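PDB 3TS7: geranyltranstransferase from Methylococcus capsulatus, which probably makes (2E,6E)-farnesyl diphosphate, an isoprenoid precursor, by magnesium-dependent, head-to-tail prenyl chain elongation. Local coordinates for residues Q17-R22 / V67-L72; R22-R27 / V79-V84; D73-A78 / P135-P140. All coordinates share one frame; numbering follows the deposited sequence.

Interaction 1. Residues Q17-R22 / V67-L72; sequences QERVER and VAADLL
Arg19 reaches Ala69 and Asp70 because its CG lies anti to the backbone N (chi1 -179°) and the chain beyond runs extended to NE, carrying the guanidinium straight off helix 5-27. Asp70 takes the converse course: its CB points away from the helix, but CG sits beside its own backbone N, which swings the carboxylate back toward the arginine. The aspartate comes in nearly perpendicular to the arginine chain and forms a salt bridge, Arg19 NH2 to Asp70 OD2 at 2.8 Å. The N-H...O angle of 133° makes this bond bent, although OD2 lies nearly in the guanidinium plane and receives the proton on its anti lone pair. Only NH2 and OD2 meet at bonding distance across the segments, and the group planes are 37° apart, so the grip is single-point. Ala69 CB supplies the apolar part, resting over the centre of one guanidinium face, 3.6 Å from Arg19 CZ. Arg19 NE forms a second salt bridge, to Asp73, the first residue of helix 73-90, whose other carboxylate oxygen lies by NH2. The contact lies at the surface where helix 5-27 meets the loop joining helices 53-65 and 73-90, with Tyr59 of helix 53-65 touching Arg19.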
loop_
_atom_site.group_PDB
_atom_site.type_symbol
_atom_site.label_atom_id
_atom_site.label_comp_id
_atom_site.label_asym_id
_atom_site.label_seq_id
_atom_site.Cartn_x
_atom_site.Cartn_y
_atom_site.Cartn_z
ATOM N N GLN B 17 -15.649 -5.571 -18.238
ATOM C CA GLN B 17 -16.037 -5.912 -16.879
ATOM C C GLN B 17 -15.893 -7.413 -16.600
ATOM O O GLN B 17 -15.517 -7.801 -15.497
ATOM C CB GLN B 17 -17.456 -5.433 -16.582
ATOM C CG GLN B 17 -17.538 -3.927 -16.346
ATOM C CD GLN B 17 -18.965 -3.428 -16.188
ATOM O OE1 GLN B 17 -19.913 -4.080 -16.617
ATOM N NE2 GLN B 17 -19.120 -2.259 -15.573
ATOM N N GLU B 18 -16.178 -8.243 -17.601
ATOM C CA GLU B 18 -15.949 -9.681 -17.488
ATOM C C GLU B 18 -14.461 -10.024 -17.516
ATOM O O GLU B 18 -14.004 -10.868 -16.738
ATOM C CB GLU B 18 -16.694 -10.430 -18.589
ATOM C CG GLU B 18 -18.211 -10.475 -18.375
ATOM C CD GLU B 18 -18.997 -10.761 -19.656
ATOM O OE1 GLU B 18 -18.381 -11.128 -20.684
ATOM O OE2 GLU B 18 -20.242 -10.613 -19.633
ATOM N N ARG B 19 -13.715 -9.360 -18.400
ATOM C CA ARG B 19 -12.266 -9.556 -18.517
ATOM C C ARG B 19 -11.523 -9.143 -17.240
ATOM O O ARG B 19 -10.636 -9.866 -16.777
ATOM C CB ARG B 19 -11.703 -8.820 -19.729
ATOM C CG ARG B 19 -10.220 -9.006 -19.910
ATOM C CD ARG B 19 -9.675 -8.132 -21.003
ATOM N NE ARG B 19 -8.252 -8.400 -21.194
ATOM C CZ ARG B 19 -7.728 -9.002 -22.253
ATOM N NH1 ARG B 19 -8.513 -9.387 -23.255
ATOM N NH2 ARG B 19 -6.414 -9.199 -22.316
ATOM N N VAL B 20 -11.898 -8.007 -16.653
ATOM C CA VAL B 20 -11.298 -7.596 -15.375
ATOM C C VAL B 20 -11.737 -8.501 -14.195
ATOM O O VAL B 20 -10.950 -8.738 -13.281
ATOM C CB VAL B 20 -11.549 -6.085 -15.059
ATOM C CG1 VAL B 20 -12.947 -5.864 -14.520
ATOM C CG2 VAL B 20 -10.495 -5.550 -14.083
ATOM N N GLU B 21 -12.973 -9.010 -14.221
ATOM C CA GLU B 21 -13.452 -9.889 -13.160
ATOM C C GLU B 21 -12.575 -11.139 -13.052
ATOM O O GLU B 21 -12.228 -11.560 -11.942
ATOM C CB GLU B 21 -14.903 -10.311 -13.402
ATOM C CG GLU B 21 -15.542 -11.129 -12.267
ATOM C CD GLU B 21 -15.884 -10.299 -11.035
ATOM O OE1 GLU B 21 -16.050 -10.895 -9.952
ATOM O OE2 GLU B 21 -16.000 -9.057 -11.138
ATOM N N ARG B 22 -12.220 -11.705 -14.204
ATOM C CA ARG B 22 -11.342 -12.876 -14.294
ATOM C C ARG B 22 -9.898 -12.533 -13.958
ATOM O O ARG B 22 -9.169 -13.353 -13.386
ATOM C CB ARG B 22 -11.401 -13.488 -15.692
ATOM C CG ARG B 22 -12.754 -14.136 -16.071
ATOM C CD ARG B 22 -12.653 -14.944 -17.367
ATOM N NE ARG B 22 -11.752 -14.322 -18.346
ATOM C CZ ARG B 22 -12.125 -13.503 -19.333
ATOM N NH1 ARG B 22 -13.407 -13.189 -19.510
ATOM N NH2 ARG B 22 -11.207 -12.994 -20.157
ATOM N N VAL B 67 -2.533 -0.080 -27.481
ATOM C CA VAL B 67 -1.864 -1.044 -26.611
ATOM C C VAL B 67 -2.764 -2.265 -26.531
ATOM O O VAL B 67 -3.972 -2.151 -26.300
ATOM C CB VAL B 67 -1.614 -0.491 -25.163
ATOM C CG1 VAL B 67 -0.915 -1.535 -24.284
ATOM C CG2 VAL B 67 -0.783 0.781 -25.187
ATOM N N ALA B 68 -2.163 -3.436 -26.705
ATOM C CA ALA B 68 -2.894 -4.681 -26.603
ATOM C C ALA B 68 -3.396 -4.833 -25.177
ATOM O O ALA B 68 -2.713 -4.435 -24.238
ATOM C CB ALA B 68 -1.976 -5.851 -26.989
ATOM N N ALA B 69 -4.588 -5.409 -25.031
ATOM C CA ALA B 69 -5.264 -5.535 -23.740
ATOM C C ALA B 69 -4.525 -6.440 -22.757
ATOM O O ALA B 69 -4.627 -6.261 -21.554
ATOM C CB ALA B 69 -6.685 -6.018 -23.939
ATOM N N ASP B 70 -3.787 -7.409 -23.292
ATOM C CA ASP B 70 -2.916 -8.274 -22.508
ATOM C C ASP B 70 -1.932 -7.521 -21.611
ATOM O O ASP B 70 -1.672 -7.950 -20.492
ATOM C CB ASP B 70 -2.158 -9.239 -23.439
ATOM C CG ASP B 70 -3.032 -10.395 -23.922
ATOM O OD1 ASP B 70 -2.560 -11.193 -24.756
ATOM O OD2 ASP B 70 -4.193 -10.509 -23.476
ATOM N N LEU B 71 -1.391 -6.407 -22.108
ATOM C CA LEU B 71 -0.474 -5.568 -21.330
ATOM C C LEU B 71 -1.182 -4.715 -20.268
ATOM O O LEU B 71 -0.523 -4.114 -19.417
ATOM C CB LEU B 71 0.351 -4.644 -22.238
ATOM C CG LEU B 71 1.238 -5.244 -23.334
ATOM C CD1 LEU B 71 2.099 -4.153 -23.962
ATOM C CD2 LEU B 71 2.117 -6.381 -22.829
ATOM N N LEU B 72 -2.508 -4.685 -20.316
ATOM C CA LEU B 72 -3.305 -3.768 -19.500
ATOM C C LEU B 72 -4.041 -4.438 -18.362
ATOM O O LEU B 72 -4.456 -3.748 -17.452
ATOM C CB LEU B 72 -4.315 -2.991 -20.366
ATOM C CG LEU B 72 -3.762 -2.137 -21.515
ATOM C CD1 LEU B 72 -4.905 -1.674 -22.383
ATOM C CD2 LEU B 72 -2.926 -0.957 -21.042
#

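Interaction 2. Residues R22-R27 / V79-V84; sequences RALDAR and VEFIHV. With PO4 (phosphate ion), chain F.
Leu24 and Phe81 meet where two helices of the all-helical isoprenoid synthase fold cross steeply, beside a phosphate site to which helix 73-90 contributes His83. The local axes of 22-27 and 79-84 approach to 11.7 Å at a crossing angle of -79°, so the interface is a short buried patch. Leu24 CD2 packs 3.5 Å from Phe81 CE1, the methyl coming at the ring obliquely while leucine and phenylalanine run antiparallel alongside one another. Arg27 CB abuts the ring edge, 4.0 Å from Phe81 CZ. Its guanidinium turns back to its own helix: NH1 donates to Ala23 O at 3.0 Å, with the oxygen in the guanidinium plane, while NE pairs with Asp134. Leu24 CD2 also touches Glu80 CB at 4.1 Å; the carboxylate of Glu80 is held by Arg52. Two residues beyond Phe81, His83 reaches the phosphate, which probably came from the crystallisation liquor. Lys51 binds the same ion, and the Lys-His pairing is consistent with the diphosphate subsite for isopentenyl diphosphate in this family. The phosphorus and O1 lie roughly in the imidazole plane, and His83 NE2 donates to phosphate O1 at 2.7 Å and more weakly to O4 at 3.3 Å.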
loop_
_atom_site.group_PDB
_atom_site.type_symbol
_atom_site.label_atom_id
_atom_site.label_comp_id
_atom_site.label_asym_id
_atom_site.label_seq_id
_atom_site.Cartn_x
_atom_site.Cartn_y
_atom_site.Cartn_z
ATOM N N ARG B 22 -12.220 -11.705 -14.204
ATOM C CA ARG B 22 -11.342 -12.876 -14.294
ATOM C C ARG B 22 -9.898 -12.533 -13.958
ATOM O O ARG B 22 -9.169 -13.353 -13.386
ATOM C CB ARG B 22 -11.401 -13.488 -15.692
ATOM C CG ARG B 22 -12.754 -14.136 -16.071
ATOM C CD ARG B 22 -12.653 -14.944 -17.367
ATOM N NE ARG B 22 -11.752 -14.322 -18.346
ATOM C CZ ARG B 22 -12.125 -13.503 -19.333
ATOM N NH1 ARG B 22 -13.407 -13.189 -19.510
ATOM N NH2 ARG B 22 -11.207 -12.994 -20.157
ATOM N N ALA B 23 -9.485 -11.318 -14.306
ATOM C CA ALA B 23 -8.104 -10.910 -14.084
ATOM C C ALA B 23 -7.852 -10.636 -12.597
ATOM O O ALA B 23 -6.771 -10.973 -12.078
ATOM C CB ALA B 23 -7.724 -9.722 -14.967
ATOM N N LEU B 24 -8.862 -10.082 -11.914
ATOM C CA LEU B 24 -8.801 -9.862 -10.461
ATOM C C LEU B 24 -8.783 -11.190 -9.688
ATOM O O LEU B 24 -7.983 -11.357 -8.767
ATOM C CB LEU B 24 -9.960 -8.979 -9.967
ATOM C CG LEU B 24 -9.998 -7.530 -10.477
ATOM C CD1 LEU B 24 -11.414 -6.963 -10.409
ATOM C CD2 LEU B 24 -9.028 -6.640 -9.747
ATOM N N ASP B 25 -9.671 -12.109 -10.074
ATOM C CA ASP B 25 -9.733 -13.468 -9.519
ATOM C C ASP B 25 -8.389 -14.199 -9.669
ATOM O O ASP B 25 -7.910 -14.825 -8.718
ATOM C CB ASP B 25 -10.855 -14.270 -10.193
ATOM C CG ASP B 25 -10.984 -15.690 -9.643
ATOM O OD1 ASP B 25 -10.796 -15.893 -8.426
ATOM O OD2 ASP B 25 -11.271 -16.605 -10.437
ATOM N N ALA B 26 -7.780 -14.086 -10.849
ATOM C CA ALA B 26 -6.476 -14.679 -11.113
ATOM C C ALA B 26 -5.346 -14.082 -10.262
ATOM O O ALA B 26 -4.343 -14.754 -10.020
ATOM C CB ALA B 26 -6.130 -14.612 -12.613
ATOM N N ARG B 27 -5.510 -12.839 -9.796
ATOM C CA ARG B 27 -4.474 -12.179 -8.988
ATOM C C ARG B 27 -4.794 -12.154 -7.488
ATOM O O ARG B 27 -3.994 -11.675 -6.687
ATOM C CB ARG B 27 -4.192 -10.759 -9.513
ATOM C CG ARG B 27 -3.370 -10.726 -10.797
ATOM C CD ARG B 27 -3.616 -9.480 -11.642
ATOM N NE ARG B 27 -2.887 -9.554 -12.910
ATOM C CZ ARG B 27 -3.359 -10.137 -14.016
ATOM N NH1 ARG B 27 -4.568 -10.680 -14.028
ATOM N NH2 ARG B 27 -2.619 -10.178 -15.110
ATOM N N VAL B 79 -4.971 -0.716 -10.216
ATOM C CA VAL B 79 -5.761 0.465 -9.821
ATOM C C VAL B 79 -7.049 0.082 -9.129
ATOM O O VAL B 79 -7.483 0.787 -8.232
ATOM C CB VAL B 79 -6.048 1.494 -10.972
ATOM C CG1 VAL B 79 -4.788 2.213 -11.366
ATOM C CG2 VAL B 79 -6.726 0.829 -12.178
ATOM N N GLU B 80 -7.650 -1.040 -9.525
ATOM C CA GLU B 80 -8.882 -1.497 -8.894
ATOM C C GLU B 80 -8.666 -2.013 -7.463
ATOM O O GLU B 80 -9.535 -1.809 -6.599
ATOM C CB GLU B 80 -9.584 -2.563 -9.746
ATOM C CG GLU B 80 -10.971 -2.973 -9.262
ATOM C CD GLU B 80 -12.025 -1.870 -9.396
ATOM O OE1 GLU B 80 -13.219 -2.145 -9.157
ATOM O OE2 GLU B 80 -11.677 -0.726 -9.737
ATOM N N PHE B 81 -7.526 -2.674 -7.230
ATOM C CA PHE B 81 -7.141 -3.110 -5.882
ATOM C C PHE B 81 -7.029 -1.900 -4.951
ATOM O O PHE B 81 -7.566 -1.927 -3.842
ATOM C CB PHE B 81 -5.806 -3.889 -5.886
ATOM C CG PHE B 81 -5.910 -5.323 -6.387
ATOM C CD1 PHE B 81 -7.124 -6.010 -6.377
ATOM C CD2 PHE B 81 -4.764 -6.008 -6.795
ATOM C CE1 PHE B 81 -7.203 -7.359 -6.818
ATOM C CE2 PHE B 81 -4.835 -7.348 -7.242
ATOM C CZ PHE B 81 -6.058 -8.012 -7.259
ATOM N N ILE B 82 -6.345 -0.849 -5.418
ATOM C CA ILE B 82 -6.183 0.383 -4.654
ATOM C C ILE B 82 -7.544 0.980 -4.337
ATOM O O ILE B 82 -7.829 1.266 -3.169
ATOM C CB ILE B 82 -5.285 1.429 -5.364
ATOM C CG1 ILE B 82 -3.840 0.938 -5.484
ATOM C CG2 ILE B 82 -5.265 2.746 -4.596
ATOM C CD1 ILE B 82 -3.091 0.780 -4.148
ATOM N N HIS B 83 -8.384 1.120 -5.365
ATOM C CA HIS B 83 -9.757 1.648 -5.205
ATOM C C HIS B 83 -10.535 0.881 -4.126
ATOM O O HIS B 83 -11.073 1.487 -3.196
ATOM C CB HIS B 83 -10.500 1.629 -6.546
ATOM C CG HIS B 83 -11.964 1.930 -6.435
ATOM N ND1 HIS B 83 -12.442 3.144 -5.986
ATOM C CD2 HIS B 83 -13.053 1.171 -6.699
ATOM C CE1 HIS B 83 -13.762 3.112 -5.960
ATOM N NE2 HIS B 83 -14.159 1.931 -6.399
ATOM N N VAL B 84 -10.552 -0.449 -4.230
ATOM C CA VAL B 84 -11.262 -1.292 -3.257
ATOM C C VAL B 84 -10.685 -1.171 -1.837
ATOM O O VAL B 84 -11.437 -1.023 -0.878
ATOM C CB VAL B 84 -11.386 -2.770 -3.713
ATOM C CG1 VAL B 84 -11.985 -3.653 -2.591
ATOM C CG2 VAL B 84 -12.271 -2.864 -4.964
HETATM P P PO4 F . -17.488 0.851 -7.288
HETATM O O1 PO4 F . -16.088 0.461 -7.688
HETATM O O2 PO4 F . -18.071 1.765 -8.336
HETATM O O3 PO4 F . -18.353 -0.383 -7.199
HETATM O O4 PO4 F . -17.444 1.541 -5.952
#

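Interaction 3. Residues D73-A78 / P135-P140; sequences DGPACA and PSIAVP
Ile137, Pro75 and Gly74 account for most of the surface buried here, and the contact is essentially one isoleucine pressed on the first turn of helix 73-90. Ile137 CD1 butts end-on against the CD corner of Pro75, 3.7 Å from that atom, and also lies 3.9 Å from Gly74 CA. The placement follows from its torsions: CG1 stands beside the backbone N and the branch continues outward to CD1 (chi2 177°). Gly74 permits this approach, because a CB built there would fall 2.5 Å from Ile137 CG1, a clash. Cutting the side chain back to an alanine here would probably open a gap against Gly74 and the Pro75 ring. The polar part runs through one water, which accepts from Gly74 N at 2.8 Å and donates to Ser136 OG at 2.9 Å; it gives this early helical N-H a partner and ties it to the loop. Asp134 also hydrogen-bonds Ser136 OG. The 135-140 backbone makes two successive inverse gamma turns, centred on Ile137 and Ala138; the second is closed by Val139 N to Ile137 O at 2.9 Å. The loop joins helices 113-133 and 141-155, and Met147 of helix 141-155 touches both Pro75 and Ile137, so that this helix packs beside the start of helix 73-90.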
loop_
_atom_site.group_PDB
_atom_site.type_symbol
_atom_site.label_atom_id
_atom_site.label_comp_id
_atom_site.label_asym_id
_atom_site.label_seq_id
_atom_site.Cartn_x
_atom_site.Cartn_y
_atom_site.Cartn_z
ATOM N N ASP B 73 -4.187 -5.769 -18.404
ATOM C CA ASP B 73 -4.816 -6.511 -17.324
ATOM C C ASP B 73 -4.196 -6.221 -15.950
ATOM O O ASP B 73 -4.917 -5.923 -15.014
ATOM C CB ASP B 73 -4.803 -8.023 -17.593
ATOM C CG ASP B 73 -5.704 -8.427 -18.752
ATOM O OD1 ASP B 73 -6.817 -7.885 -18.890
ATOM O OD2 ASP B 73 -5.303 -9.309 -19.524
ATOM N N GLY B 74 -2.871 -6.304 -15.861
ATOM C CA GLY B 74 -2.125 -6.028 -14.639
ATOM C C GLY B 74 -2.355 -4.630 -14.091
ATOM O O GLY B 74 -2.821 -4.496 -12.959
ATOM N N PRO B 75 -2.070 -3.582 -14.899
ATOM C CA PRO B 75 -2.346 -2.213 -14.434
ATOM C C PRO B 75 -3.813 -1.953 -14.098
ATOM O O PRO B 75 -4.076 -1.242 -13.135
ATOM C CB PRO B 75 -1.872 -1.359 -15.604
ATOM C CG PRO B 75 -0.778 -2.141 -16.173
ATOM C CD PRO B 75 -1.293 -3.547 -16.151
ATOM N N ALA B 76 -4.753 -2.564 -14.827
ATOM C CA ALA B 76 -6.186 -2.391 -14.532
ATOM C C ALA B 76 -6.555 -2.986 -13.178
ATOM O O ALA B 76 -7.284 -2.363 -12.411
ATOM C CB ALA B 76 -7.078 -2.960 -15.637
ATOM N N CYS B 77 -6.040 -4.182 -12.880
ATOM C CA CYS B 77 -6.246 -4.796 -11.567
ATOM C C CYS B 77 -5.601 -4.010 -10.438
ATOM O O CYS B 77 -6.168 -3.961 -9.361
ATOM C CB CYS B 77 -5.677 -6.218 -11.528
ATOM S SG CYS B 77 -6.565 -7.362 -12.562
ATOM N N ALA B 78 -4.397 -3.467 -10.689
ATOM C CA ALA B 78 -3.631 -2.691 -9.708
ATOM C C ALA B 78 -4.408 -1.471 -9.261
ATOM O O ALA B 78 -4.509 -1.221 -8.055
ATOM C CB ALA B 78 -2.270 -2.264 -10.264
ATOM N N PRO B 135 4.177 -10.838 -15.007
ATOM C CA PRO B 135 4.948 -10.993 -16.239
ATOM C C PRO B 135 4.166 -10.605 -17.499
ATOM O O PRO B 135 4.776 -10.303 -18.526
ATOM C CB PRO B 135 5.311 -12.486 -16.245
ATOM C CG PRO B 135 4.233 -13.151 -15.470
ATOM C CD PRO B 135 3.814 -12.146 -14.415
ATOM N N SER B 136 2.838 -10.591 -17.406
ATOM C CA SER B 136 1.983 -10.152 -18.512
ATOM C C SER B 136 2.095 -8.642 -18.780
ATOM O O SER B 136 1.750 -8.179 -19.867
ATOM C CB SER B 136 0.531 -10.557 -18.273
ATOM O OG SER B 136 -0.013 -9.875 -17.163
ATOM N N ILE B 137 2.599 -7.877 -17.814
ATOM C CA ILE B 137 2.907 -6.469 -18.068
ATOM C C ILE B 137 4.251 -6.380 -18.765
ATOM O O ILE B 137 5.255 -5.935 -18.185
ATOM C CB ILE B 137 2.883 -5.574 -16.783
ATOM C CG1 ILE B 137 1.704 -5.945 -15.879
ATOM C CG2 ILE B 137 2.819 -4.072 -17.171
ATOM C CD1 ILE B 137 1.663 -5.148 -14.537
ATOM N N ALA B 138 4.271 -6.802 -20.029
ATOM C CA ALA B 138 5.525 -6.956 -20.767
ATOM C C ALA B 138 5.984 -5.627 -21.374
ATOM O O ALA B 138 5.837 -5.376 -22.578
ATOM C CB ALA B 138 5.386 -8.064 -21.831
ATOM N N VAL B 139 6.523 -4.759 -20.517
ATOM C CA VAL B 139 6.976 -3.433 -20.907
ATOM C C VAL B 139 8.424 -3.266 -20.438
ATOM O O VAL B 139 8.894 -4.059 -19.632
ATOM C CB VAL B 139 6.090 -2.325 -20.251
ATOM C CG1 VAL B 139 4.608 -2.539 -20.548
ATOM C CG2 VAL B 139 6.326 -2.257 -18.746
ATOM N N PRO B 140 9.140 -2.244 -20.942
ATOM C CA PRO B 140 10.512 -2.014 -20.489
ATOM C C PRO B 140 10.583 -1.683 -19.000
ATOM O O PRO B 140 9.593 -1.217 -18.410
ATOM C CB PRO B 140 10.961 -0.816 -21.327
ATOM C CG PRO B 140 10.151 -0.924 -22.581
ATOM C CD PRO B 140 8.823 -1.451 -22.150
HETATM O O HOH W 1 -1.018 -7.200 -17.816
#

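The three contacts lie on the same side of the chain's centre, their own centres 9 Å (interactions 1 and 3), 11 Å (1 and 2) and 12 Å (2 and 3) apart. Interactions 1 and 2 share helix 5-27; interactions 2 and 3 share helix 73-90. In sequence, interaction 1 closes before interaction 3 opens, while interaction 2 alternates with both. Direct touches join them: Leu71 packs on the backbone of 135-140, and Cys77 SG lies against Ala23 and Leu24. Helix 73-90 is thus contacted at its start by the 135-140 loop and, through the Arg19-Asp73 salt bridge, by helix 5-27, which packs on it again farther along, in the region leading to the phosphate-binding His83.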